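Local coordinates for protein putative Nitroreductase (PDB 3EO7) that binds flavin mononucleotide and is probably an oxidoreductase of the nitroreductase family, with two nitroreductase-family regions in one chain, at residues Gly212-Asp215 against Glu216-Asn219; Asp179-Tyr182 against Arg183-Leu187; Gln72-Ser75 against Arg76-Arg80; Phe375-Asn378 against Leu379-Thr382. All coordinates share one frame; numbering follows the deposited sequence.

Contact 1: Gly212-Asp215 against Glu216-Asn219. With ACT (acetate ion), chain Q.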
loop_
_atom_site.group_PDB
_atom_site.type_symbol
_atom_site.label_atom_id
_atom_site.label_comp_id
_atom_site.label_asym_id
_atom_site.label_seq_id
_atom_site.Cartn_x
_atom_site.Cartn_y
_atom_site.Cartn_z
ATOM N N GLY A 212 -7.772 2.399 -12.870
ATOM C CA GLY A 212 -8.617 2.056 -13.999
ATOM C C GLY A 212 -7.886 2.130 -15.325
ATOM O O GLY A 212 -7.659 3.203 -15.887
ATOM N N PHE A 213 -7.461 0.967 -15.806
ATOM C CA PHE A 213 -6.721 0.882 -17.065
ATOM C C PHE A 213 -6.941 -0.510 -17.664
ATOM O O PHE A 213 -7.334 -1.426 -16.959
ATOM C CB PHE A 213 -5.216 1.162 -16.844
ATOM C CG PHE A 213 -4.583 0.293 -15.786
ATOM C CD1 PHE A 213 -4.235 -1.022 -16.065
ATOM C CD2 PHE A 213 -4.346 0.781 -14.523
ATOM C CE1 PHE A 213 -3.668 -1.821 -15.081
ATOM C CE2 PHE A 213 -3.782 -0.003 -13.522
ATOM C CZ PHE A 213 -3.433 -1.312 -13.803
ATOM N N ILE A 214 -6.638 -0.636 -18.951
ATOM C CA ILE A 214 -6.756 -1.875 -19.710
ATOM C C ILE A 214 -5.504 -2.698 -19.416
ATOM O O ILE A 214 -4.417 -2.431 -19.940
ATOM C CB ILE A 214 -6.945 -1.624 -21.237
ATOM C CG1 ILE A 214 -8.178 -0.721 -21.470
ATOM C CG2 ILE A 214 -7.069 -2.946 -21.981
ATOM C CD1 ILE A 214 -8.308 -0.192 -22.918
ATOM N N ASP A 215 -5.661 -3.668 -18.519
ATOM C CA ASP A 215 -4.510 -4.483 -18.077
ATOM C C ASP A 215 -3.707 -5.041 -19.229
ATOM O O ASP A 215 -2.488 -4.938 -19.234
ATOM C CB ASP A 215 -4.931 -5.613 -17.138
ATOM C CG ASP A 215 -5.660 -5.105 -15.904
ATOM O OD1 ASP A 215 -6.824 -4.646 -16.043
ATOM O OD2 ASP A 215 -5.073 -5.193 -14.810
ATOM N N GLU A 216 -4.403 -5.638 -20.191
ATOM C CA GLU A 216 -3.750 -6.238 -21.351
ATOM C C GLU A 216 -2.804 -5.235 -22.038
ATOM O O GLU A 216 -1.687 -5.576 -22.446
ATOM C CB GLU A 216 -4.809 -6.735 -22.342
ATOM C CG GLU A 216 -4.231 -7.440 -23.559
ATOM C CD GLU A 216 -5.275 -7.903 -24.554
ATOM O OE1 GLU A 216 -6.474 -7.566 -24.434
ATOM O OE2 GLU A 216 -4.866 -8.600 -25.504
ATOM N N ALA A 217 -3.293 -4.008 -22.211
ATOM C CA ALA A 217 -2.569 -2.940 -22.893
ATOM C C ALA A 217 -1.385 -2.449 -22.129
ATOM O O ALA A 217 -0.321 -2.193 -22.712
ATOM C CB ALA A 217 -3.520 -1.765 -23.212
ATOM N N VAL A 218 -1.552 -2.277 -20.822
ATOM C CA VAL A 218 -0.449 -1.798 -20.000
ATOM C C VAL A 218 0.628 -2.871 -19.932
ATOM O O VAL A 218 1.818 -2.574 -20.067
ATOM C CB VAL A 218 -0.913 -1.378 -18.615
ATOM C CG1 VAL A 218 0.288 -0.977 -17.753
ATOM C CG2 VAL A 218 -1.954 -0.225 -18.697
ATOM N N ASN A 219 0.220 -4.123 -19.753
ATOM C CA ASN A 219 1.187 -5.214 -19.646
ATOM C C ASN A 219 1.915 -5.403 -20.966
ATOM O O ASN A 219 3.101 -5.648 -20.987
ATOM C CB ASN A 219 0.529 -6.483 -19.106
ATOM C CG ASN A 219 0.023 -6.285 -17.664
ATOM O OD1 ASN A 219 0.557 -5.425 -16.942
ATOM N ND2 ASN A 219 -1.022 -7.016 -17.271
HETATM C C ACT Q . -3.478 -9.290 -18.775
HETATM O O ACT Q . -2.367 -8.740 -19.049
HETATM O OXT ACT Q . -3.793 -9.364 -17.472
HETATM C CH3 ACT Q . -4.177 -9.893 -19.999
HETATM O O HOH W 1 -2.504 -6.359 -14.763
#

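Contact 2: Asp179-Tyr182 against Arg183-Leu187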
loop_
_atom_site.group_PDB
_atom_site.type_symbol
_atom_site.label_atom_id
_atom_site.label_comp_id
_atom_site.label_asym_id
_atom_site.label_seq_id
_atom_site.Cartn_x
_atom_site.Cartn_y
_atom_site.Cartn_z
ATOM N N ASP A 179 -2.148 -19.140 -2.959
ATOM C CA ASP A 179 -3.233 -18.273 -3.444
ATOM C C ASP A 179 -3.485 -17.049 -2.558
ATOM O O ASP A 179 -3.966 -16.026 -3.041
ATOM C CB ASP A 179 -4.522 -19.051 -3.636
ATOM C CG ASP A 179 -4.461 -20.037 -4.788
ATOM O OD1 ASP A 179 -3.769 -19.773 -5.805
ATOM O OD2 ASP A 179 -5.114 -21.081 -4.625
ATOM N N ARG A 180 -3.139 -17.141 -1.262
ATOM C CA ARG A 180 -3.316 -15.999 -0.341
ATOM C C ARG A 180 -2.412 -14.834 -0.707
ATOM O O ARG A 180 -2.573 -13.733 -0.208
ATOM C CB ARG A 180 -3.007 -16.412 1.097
ATOM C CG ARG A 180 -3.874 -17.533 1.632
ATOM C CD ARG A 180 -3.766 -17.629 3.138
ATOM N NE ARG A 180 -4.758 -18.542 3.715
ATOM C CZ ARG A 180 -4.590 -19.838 3.926
ATOM N NH1 ARG A 180 -3.464 -20.451 3.597
ATOM N NH2 ARG A 180 -5.570 -20.544 4.480
ATOM N N ALA A 181 -1.394 -15.099 -1.539
ATOM C CA ALA A 181 -0.466 -14.067 -1.961
ATOM C C ALA A 181 -1.141 -12.842 -2.582
ATOM O O ALA A 181 -0.572 -11.768 -2.492
ATOM C CB ALA A 181 0.607 -14.602 -2.940
ATOM N N TYR A 182 -2.289 -12.989 -3.243
ATOM C CA TYR A 182 -2.902 -11.820 -3.873
ATOM C C TYR A 182 -3.243 -10.724 -2.861
ATOM O O TYR A 182 -3.009 -9.543 -3.153
ATOM C CB TYR A 182 -4.109 -12.177 -4.727
ATOM C CG TYR A 182 -4.358 -11.201 -5.844
ATOM C CD1 TYR A 182 -3.482 -11.131 -6.941
ATOM C CD2 TYR A 182 -5.472 -10.357 -5.854
ATOM C CE1 TYR A 182 -3.713 -10.248 -7.987
ATOM C CE2 TYR A 182 -5.708 -9.493 -6.934
ATOM C CZ TYR A 182 -4.844 -9.445 -7.982
ATOM O OH TYR A 182 -5.105 -8.592 -9.025
ATOM N N ARG A 183 -3.725 -11.094 -1.659
ATOM C CA ARG A 183 -3.971 -10.103 -0.615
ATOM C C ARG A 183 -2.663 -9.395 -0.261
ATOM O O ARG A 183 -2.595 -8.166 -0.247
ATOM C CB ARG A 183 -4.492 -10.769 0.667
ATOM C CG ARG A 183 -5.823 -11.460 0.523
ATOM C CD ARG A 183 -6.065 -12.175 1.825
ATOM N NE ARG A 183 -7.307 -12.910 1.982
ATOM C CZ ARG A 183 -8.032 -12.895 3.105
ATOM N NH1 ARG A 183 -7.721 -12.078 4.108
ATOM N NH2 ARG A 183 -9.105 -13.659 3.211
ATOM N N ARG A 184 -1.625 -10.191 0.008
ATOM C CA ARG A 184 -0.334 -9.649 0.440
ATOM C C ARG A 184 0.309 -8.760 -0.637
ATOM O O ARG A 184 0.864 -7.702 -0.328
ATOM C CB ARG A 184 0.654 -10.762 0.860
ATOM C CG ARG A 184 0.092 -11.787 1.835
ATOM C CD ARG A 184 -0.366 -11.214 3.158
ATOM N NE ARG A 184 -0.568 -12.333 4.077
ATOM C CZ ARG A 184 -1.643 -13.113 4.115
ATOM N NH1 ARG A 184 -2.736 -12.843 3.420
ATOM N NH2 ARG A 184 -1.644 -14.159 4.925
ATOM N N ILE A 185 0.233 -9.182 -1.892
ATOM C CA ILE A 185 0.772 -8.409 -2.993
ATOM C C ILE A 185 0.136 -7.028 -3.048
ATOM O O ILE A 185 0.813 -6.011 -3.210
ATOM C CB ILE A 185 0.494 -9.144 -4.328
ATOM C CG1 ILE A 185 1.452 -10.330 -4.491
ATOM C CG2 ILE A 185 0.662 -8.194 -5.550
ATOM C CD1 ILE A 185 1.049 -11.322 -5.599
ATOM N N CYS A 186 -1.188 -6.978 -2.930
ATOM C CA CYS A 186 -1.881 -5.690 -3.014
ATOM C C CYS A 186 -1.577 -4.798 -1.810
ATOM O O CYS A 186 -1.404 -3.594 -1.968
ATOM C CB CYS A 186 -3.358 -5.904 -3.217
ATOM S SG CYS A 186 -3.735 -6.619 -4.889
ATOM N N LEU A 187 -1.529 -5.391 -0.620
ATOM C CA LEU A 187 -1.128 -4.650 0.603
ATOM C C LEU A 187 0.278 -4.093 0.443
ATOM O O LEU A 187 0.510 -2.912 0.725
ATOM C CB LEU A 187 -1.205 -5.554 1.838
ATOM C CG LEU A 187 -2.650 -5.945 2.186
ATOM C CD1 LEU A 187 -2.644 -7.133 3.173
ATOM C CD2 LEU A 187 -3.381 -4.734 2.745
#

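Contact 3: Gln72-Ser75 against Arg76-Arg80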
loop_
_atom_site.group_PDB
_atom_site.type_symbol
_atom_site.label_atom_id
_atom_site.label_comp_id
_atom_site.label_asym_id
_atom_site.label_seq_id
_atom_site.Cartn_x
_atom_site.Cartn_y
_atom_site.Cartn_z
ATOM N N GLN A 72 18.398 14.855 -9.336
ATOM C CA GLN A 72 18.366 14.698 -7.867
ATOM C C GLN A 72 16.948 14.420 -7.377
ATOM O O GLN A 72 16.739 13.581 -6.514
ATOM C CB GLN A 72 18.856 15.936 -7.124
ATOM C CG GLN A 72 20.355 16.150 -7.100
ATOM C CD GLN A 72 20.743 17.519 -6.517
ATOM O OE1 GLN A 72 20.020 18.080 -5.679
ATOM N NE2 GLN A 72 21.883 18.059 -6.969
ATOM N N ARG A 73 15.978 15.122 -7.939
ATOM C CA ARG A 73 14.590 14.916 -7.550
ATOM C C ARG A 73 14.113 13.515 -7.927
ATOM O O ARG A 73 13.501 12.844 -7.109
ATOM C CB ARG A 73 13.691 15.985 -8.189
ATOM C CG ARG A 73 13.992 17.413 -7.747
ATOM C CD ARG A 73 13.277 18.395 -8.664
ATOM N NE ARG A 73 11.834 18.316 -8.455
ATOM C CZ ARG A 73 10.912 18.726 -9.314
ATOM N NH1 ARG A 73 11.260 19.216 -10.506
ATOM N NH2 ARG A 73 9.639 18.608 -9.000
ATOM N N LEU A 74 14.405 13.059 -9.155
ATOM C CA LEU A 74 13.981 11.698 -9.564
ATOM C C LEU A 74 14.694 10.620 -8.723
ATOM O O LEU A 74 14.098 9.636 -8.282
ATOM C CB LEU A 74 14.282 11.451 -11.067
ATOM C CG LEU A 74 13.818 10.051 -11.567
ATOM C CD1 LEU A 74 12.296 9.895 -11.414
ATOM C CD2 LEU A 74 14.305 9.810 -13.031
ATOM N N SER A 75 15.985 10.824 -8.498
ATOM C CA SER A 75 16.805 9.879 -7.721
ATOM C C SER A 75 16.256 9.740 -6.301
ATOM O O SER A 75 16.057 8.633 -5.775
ATOM C CB SER A 75 18.262 10.356 -7.709
ATOM O OG SER A 75 19.079 9.514 -6.913
ATOM N N ARG A 76 15.990 10.872 -5.678
ATOM C CA ARG A 76 15.442 10.885 -4.322
ATOM C C ARG A 76 14.030 10.323 -4.235
ATOM O O ARG A 76 13.706 9.579 -3.289
ATOM C CB ARG A 76 15.512 12.311 -3.756
ATOM C CG ARG A 76 15.083 12.488 -2.299
ATOM C CD ARG A 76 15.140 13.972 -1.880
ATOM N NE ARG A 76 16.431 14.567 -2.219
ATOM C CZ ARG A 76 17.508 14.567 -1.433
ATOM N NH1 ARG A 76 17.471 14.005 -0.219
ATOM N NH2 ARG A 76 18.637 15.143 -1.870
ATOM N N LEU A 77 13.177 10.664 -5.212
ATOM C CA LEU A 77 11.823 10.157 -5.249
ATOM C C LEU A 77 11.842 8.624 -5.279
ATOM O O LEU A 77 11.177 7.961 -4.478
ATOM C CB LEU A 77 11.055 10.735 -6.457
ATOM C CG LEU A 77 9.550 10.430 -6.525
ATOM C CD1 LEU A 77 8.834 11.501 -7.391
ATOM C CD2 LEU A 77 9.311 9.016 -7.050
ATOM N N LEU A 78 12.694 8.066 -6.127
ATOM C CA LEU A 78 12.739 6.611 -6.273
ATOM C C LEU A 78 13.358 5.954 -5.052
ATOM O O LEU A 78 12.851 4.937 -4.550
ATOM C CB LEU A 78 13.439 6.220 -7.549
ATOM C CG LEU A 78 12.697 6.485 -8.878
ATOM C CD1 LEU A 78 13.652 6.362 -10.083
ATOM C CD2 LEU A 78 11.514 5.518 -8.972
ATOM N N PHE A 79 14.430 6.549 -4.548
ATOM C CA PHE A 79 15.136 5.956 -3.404
ATOM C C PHE A 79 14.297 5.921 -2.130
ATOM O O PHE A 79 14.302 4.935 -1.378
ATOM C CB PHE A 79 16.458 6.660 -3.152
ATOM C CG PHE A 79 17.286 5.950 -2.141
ATOM C CD1 PHE A 79 17.854 4.706 -2.462
ATOM C CD2 PHE A 79 17.424 6.449 -0.858
ATOM C CE1 PHE A 79 18.575 4.000 -1.528
ATOM C CE2 PHE A 79 18.162 5.745 0.091
ATOM C CZ PHE A 79 18.725 4.517 -0.247
ATOM N N ARG A 80 13.576 7.006 -1.868
ATOM C CA ARG A 80 12.762 7.085 -0.674
ATOM C C ARG A 80 11.528 6.200 -0.854
ATOM O O ARG A 80 10.926 5.796 0.124
ATOM C CB ARG A 80 12.341 8.525 -0.391
ATOM C CG ARG A 80 13.483 9.512 -0.039
ATOM C CD ARG A 80 13.838 9.476 1.424
ATOM N NE ARG A 80 15.010 10.316 1.718
ATOM C CZ ARG A 80 16.239 9.875 2.025
ATOM N NH1 ARG A 80 16.537 8.579 2.119
ATOM N NH2 ARG A 80 17.198 10.766 2.276
#

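Contact 4: Phe375-Asn378 against Leu379-Thr382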
loop_
_atom_site.group_PDB
_atom_site.type_symbol
_atom_site.label_atom_id
_atom_site.label_comp_id
_atom_site.label_asym_id
_atom_site.label_seq_id
_atom_site.Cartn_x
_atom_site.Cartn_y
_atom_site.Cartn_z
ATOM N N PHE A 375 -7.689 4.936 -4.088
ATOM C CA PHE A 375 -8.661 4.395 -5.036
ATOM C C PHE A 375 -10.054 4.752 -4.558
ATOM O O PHE A 375 -10.808 5.447 -5.269
ATOM C CB PHE A 375 -8.447 2.892 -5.244
ATOM C CG PHE A 375 -7.128 2.581 -5.844
ATOM C CD1 PHE A 375 -6.877 2.910 -7.169
ATOM C CD2 PHE A 375 -6.124 1.967 -5.113
ATOM C CE1 PHE A 375 -5.650 2.656 -7.736
ATOM C CE2 PHE A 375 -4.895 1.725 -5.673
ATOM C CZ PHE A 375 -4.661 2.045 -6.995
ATOM N N ASP A 376 -10.416 4.326 -3.344
ATOM C CA ASP A 376 -11.674 4.764 -2.750
ATOM C C ASP A 376 -11.736 4.483 -1.266
ATOM O O ASP A 376 -12.159 3.408 -0.846
ATOM C CB ASP A 376 -12.893 4.150 -3.467
ATOM C CG ASP A 376 -14.198 4.845 -3.082
ATOM O OD1 ASP A 376 -14.188 5.623 -2.125
ATOM O OD2 ASP A 376 -15.218 4.615 -3.746
ATOM N N LEU A 377 -11.321 5.450 -0.466
ATOM C CA LEU A 377 -11.366 5.311 1.003
ATOM C C LEU A 377 -12.750 5.203 1.583
ATOM O O LEU A 377 -12.934 4.703 2.707
ATOM C CB LEU A 377 -10.590 6.421 1.674
ATOM C CG LEU A 377 -9.079 6.306 1.647
ATOM C CD1 LEU A 377 -8.493 7.386 2.544
ATOM C CD2 LEU A 377 -8.632 4.919 2.110
ATOM N N ASN A 378 -13.759 5.616 0.814
ATOM C CA ASN A 378 -15.113 5.456 1.289
ATOM C C ASN A 378 -15.507 3.997 1.513
ATOM O O ASN A 378 -16.495 3.737 2.171
ATOM C CB ASN A 378 -16.099 6.104 0.357
ATOM C CG ASN A 378 -15.958 7.610 0.332
ATOM O OD1 ASN A 378 -15.805 8.257 1.382
ATOM N ND2 ASN A 378 -16.007 8.178 -0.866
ATOM N N LEU A 379 -14.727 3.056 0.968
ATOM C CA LEU A 379 -15.014 1.651 1.081
ATOM C C LEU A 379 -14.349 0.985 2.305
ATOM O O LEU A 379 -14.576 -0.191 2.557
ATOM C CB LEU A 379 -14.558 0.934 -0.183
ATOM C CG LEU A 379 -15.103 1.468 -1.515
ATOM C CD1 LEU A 379 -14.551 0.648 -2.679
ATOM C CD2 LEU A 379 -16.633 1.450 -1.501
ATOM N N ILE A 380 -13.495 1.729 2.998
ATOM C CA ILE A 380 -12.710 1.167 4.087
ATOM C C ILE A 380 -13.131 1.772 5.429
ATOM O O ILE A 380 -13.304 2.990 5.554
ATOM C CB ILE A 380 -11.218 1.415 3.837
ATOM C CG1 ILE A 380 -10.747 0.526 2.659
ATOM C CG2 ILE A 380 -10.365 1.130 5.104
ATOM C CD1 ILE A 380 -9.514 0.947 2.145
ATOM N N GLU A 381 -13.357 0.905 6.399
ATOM C CA GLU A 381 -13.664 1.323 7.748
ATOM C C GLU A 381 -12.481 0.967 8.649
ATOM O O GLU A 381 -11.682 0.065 8.355
ATOM C CB GLU A 381 -14.944 0.662 8.211
ATOM C CG GLU A 381 -16.187 1.049 7.405
ATOM C CD GLU A 381 -16.467 2.521 7.412
ATOM O OE1 GLU A 381 -16.262 3.182 8.461
ATOM O OE2 GLU A 381 -16.915 3.043 6.366
ATOM N N THR A 382 -12.398 1.677 9.781
ATOM C CA THR A 382 -11.304 1.508 10.704
ATOM C C THR A 382 -11.845 1.214 12.101
ATOM O O THR A 382 -12.703 1.947 12.601
ATOM C CB THR A 382 -10.403 2.762 10.733
ATOM O OG1 THR A 382 -9.902 3.033 9.407
ATOM C CG2 THR A 382 -9.261 2.582 11.792
HETATM O O HOH W 2 -17.103 1.854 4.140
#

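Contact 1: Gly212-Asp215 against Glu216-Asn219
Phe213 meets Val218 at the start of helix 215-222, with CD1 of Phe213 3.6 Å from CG2 of Val218 and the two side chains crossing at about a right angle. CG2 of Val218 touches the Ile214 carbonyl oxygen, and Ala231 of strand 229-239 lies against both side chains, so a flat ring and a branched aliphatic suit this packed side. The ring can reach over the turn because CG of Phe213 stands between the backbone N and the carbonyl carbon (chi1 54°). Looser packing marks the other flank: CG2 of Ile214 approaches CB of Ala217 at 3.9 Å, and the extended chain of Glu216 leads out into solvent. Asp215 is buried and paired with Arg451 and Arg454, while a water joins its OD2 (2.8 Å) to ND2 of Asn219 (3.0 Å). That same ND2 gives a nearly straight bond to an acetate ion, probably from the crystallisation liquor. A leucine in place of Asn219 would probably leave the water without its amide partner and the backbone N of Ala231 without its acceptor. Val218 N to Ile214 O (3.0 Å) and Asn219 N to Asp215 O (2.9 Å) are the opening bonds of an alpha-helix whose N-cap position is Ile214.

Contact 2: Asp179-Tyr182 against Arg183-Leu187
The backbone relaxes from a 3-10 turn into helix 181-202, Arg183 N giving only a weak bond to Arg180 O, whereas Ile185 N to Ala181 O (2.8 Å) and Cys186 N to Tyr182 O (3.2 Å) are regular helical bonds. One turn apart, Cys186 lays SG over one face of the Tyr182 ring, 4.3 Å from its centroid and 20° off the ring normal, displaced toward the rim so that CE2 is the nearest ring atom. The ring runs along the helix to meet it because CG of Tyr182 is set opposite the backbone N (chi1 -153°). A small polarisable sulfur suits this place, and the tyrosine hydroxyl is bonded to His275. On the neighbouring flank CG1 of Ile185 packs at 3.2 Å from the Ala181 carbonyl oxygen, and its CD1 reaches CB of Ala181 at 4.2 Å; the short alanine also fits against helix 170-177. Replacing Ile185 by a glycine would probably open a gap beside Ala181 and Pro108. Arg184 is bent at chi2 (-61°), so its guanidinium folds back toward Arg180, NH1 lying 3.7 Å from Arg180 O. Arg183 extends instead to Asp486, Thr17 and the His14 carbonyl, Arg180 to the carbonyls of Thr17 and Lys18. The same helix brings Leu187 to the FMN pocket, the Arg184 side chain lying about 5 Å from FMN. The partners of Arg180 and Arg183 probably offset the like charges here; His14, Thr17 and Lys18 tie the helix start to the N-terminal region, Asp486 to the other nitroreductase range.

Contact 3: Gln72-Ser75 against Arg76-Arg80
Leu74 lies alongside Leu78, one turn further on in helix 66-82, the two pointing the same way with CG of Leu74 4.0 Å from CD1 of Leu78. CG of Leu78 rests 3.5 Å from the Leu74 carbonyl oxygen, so the branched side chain closes over the backbone of the preceding turn; leucine suits both positions because they are buried. The next flank is polar. Arg76 holds CB 3.3 Å from the Gln72 carbonyl oxygen and leads its chain away from the backbone N (chi1 -175°) before bending at chi3, which carries the guanidinium to a salt bridge with Glu328. Arg80 joins the same carboxylate oxygen, while Arg73 turns to Asp239 and the Thr203 carbonyl. Ser75 suits a buried site that offers both a carbonyl and an imidazole nitrogen, its small hydroxyl bonded to Leu51 O and His133 NE2, and the Phe79 ring meets His133 edge-to-face. Beneath run four i to i+4 bonds, among them Arg76 N to Gln72 O and Phe79 N to Ser75 O, both 2.9 Å, donors tilted 22 to 28° from the carbonyl planes. This is the pattern of a regular amphipathic alpha-helix, its apolar side buried and its arginines reaching acidic partners.

Contact 4: Phe375-Asn378 against Leu379-Thr382
Leu379 crosses the side chain of Asp376 at about a right angle, its CG 3.8 Å from CG of the aspartate and its CD1 against CB of Asp376. The same two residues are joined through the backbone, Leu379 N bonding to Asp376 O at 3.2 Å from well above the carbonyl plane. A second bond, Ile380 N to Leu377 O at 3.0 Å, repeats that geometry one residue on, as expected for a 3-10 turn. CD2 of Leu377 and CD1 of Ile380 then meet at 4.1 Å beside this turn, two aliphatic branches in loose contact.

The turn is positioned by Asp376 itself: OD1 accepts from Asn378 N at 3.0 Å, met from above the carboxylate plane, which makes an Asx turn. Its carboxylate can do this because CG is swung opposite the backbone N (chi1 -166°), and OD2 is held by the Tyr448 hydroxyl. Further out, Leu379 rests on residues of helices 441-448 and 452-473, among them Val452, Leu456 and Ala444, so a bulky hydrocarbon is well placed there. Further along, toward strand 381-390, a water lies near Asn378 O (2.8 Å) and, at a distance too short to be trusted in detail, Glu381 OE2, while OE1 of Glu381 is bonded to the Tyr398 hydroxyl.

Aspartate suits its position because one carboxylate serves two partners at once, a backbone amide and a tyrosine hydroxyl. Such bonding probably fixes its rotation and favours its ionised form, so that the chain turns in a defined way before it enters the sheet.

Overall arrangement
Contact 2 lies nearest the flavin: Leu187 belongs to the FMN pocket and touches the cofactor, and the side chain of Arg184 is about 5 Å from it. Contacts 3 and 4 stand further off, with Phe79 and Ile380 side chains about 12 Å and 13 Å from FMN, while contact 1 lies away from the annotated sites. Contacts 1 and 2, centres 19 Å apart, fall in the first nitroreductase range and contact 4 in the second; helix 452-473 reaches contacts 1, 2 and 4, the centres of the last two being 18 Å apart. Contact 3 lies across the chain's centre from contacts 2 and 4, its centre 27 Å from that of contact 2, but its helix touches helix 181-202, which carries contact 2.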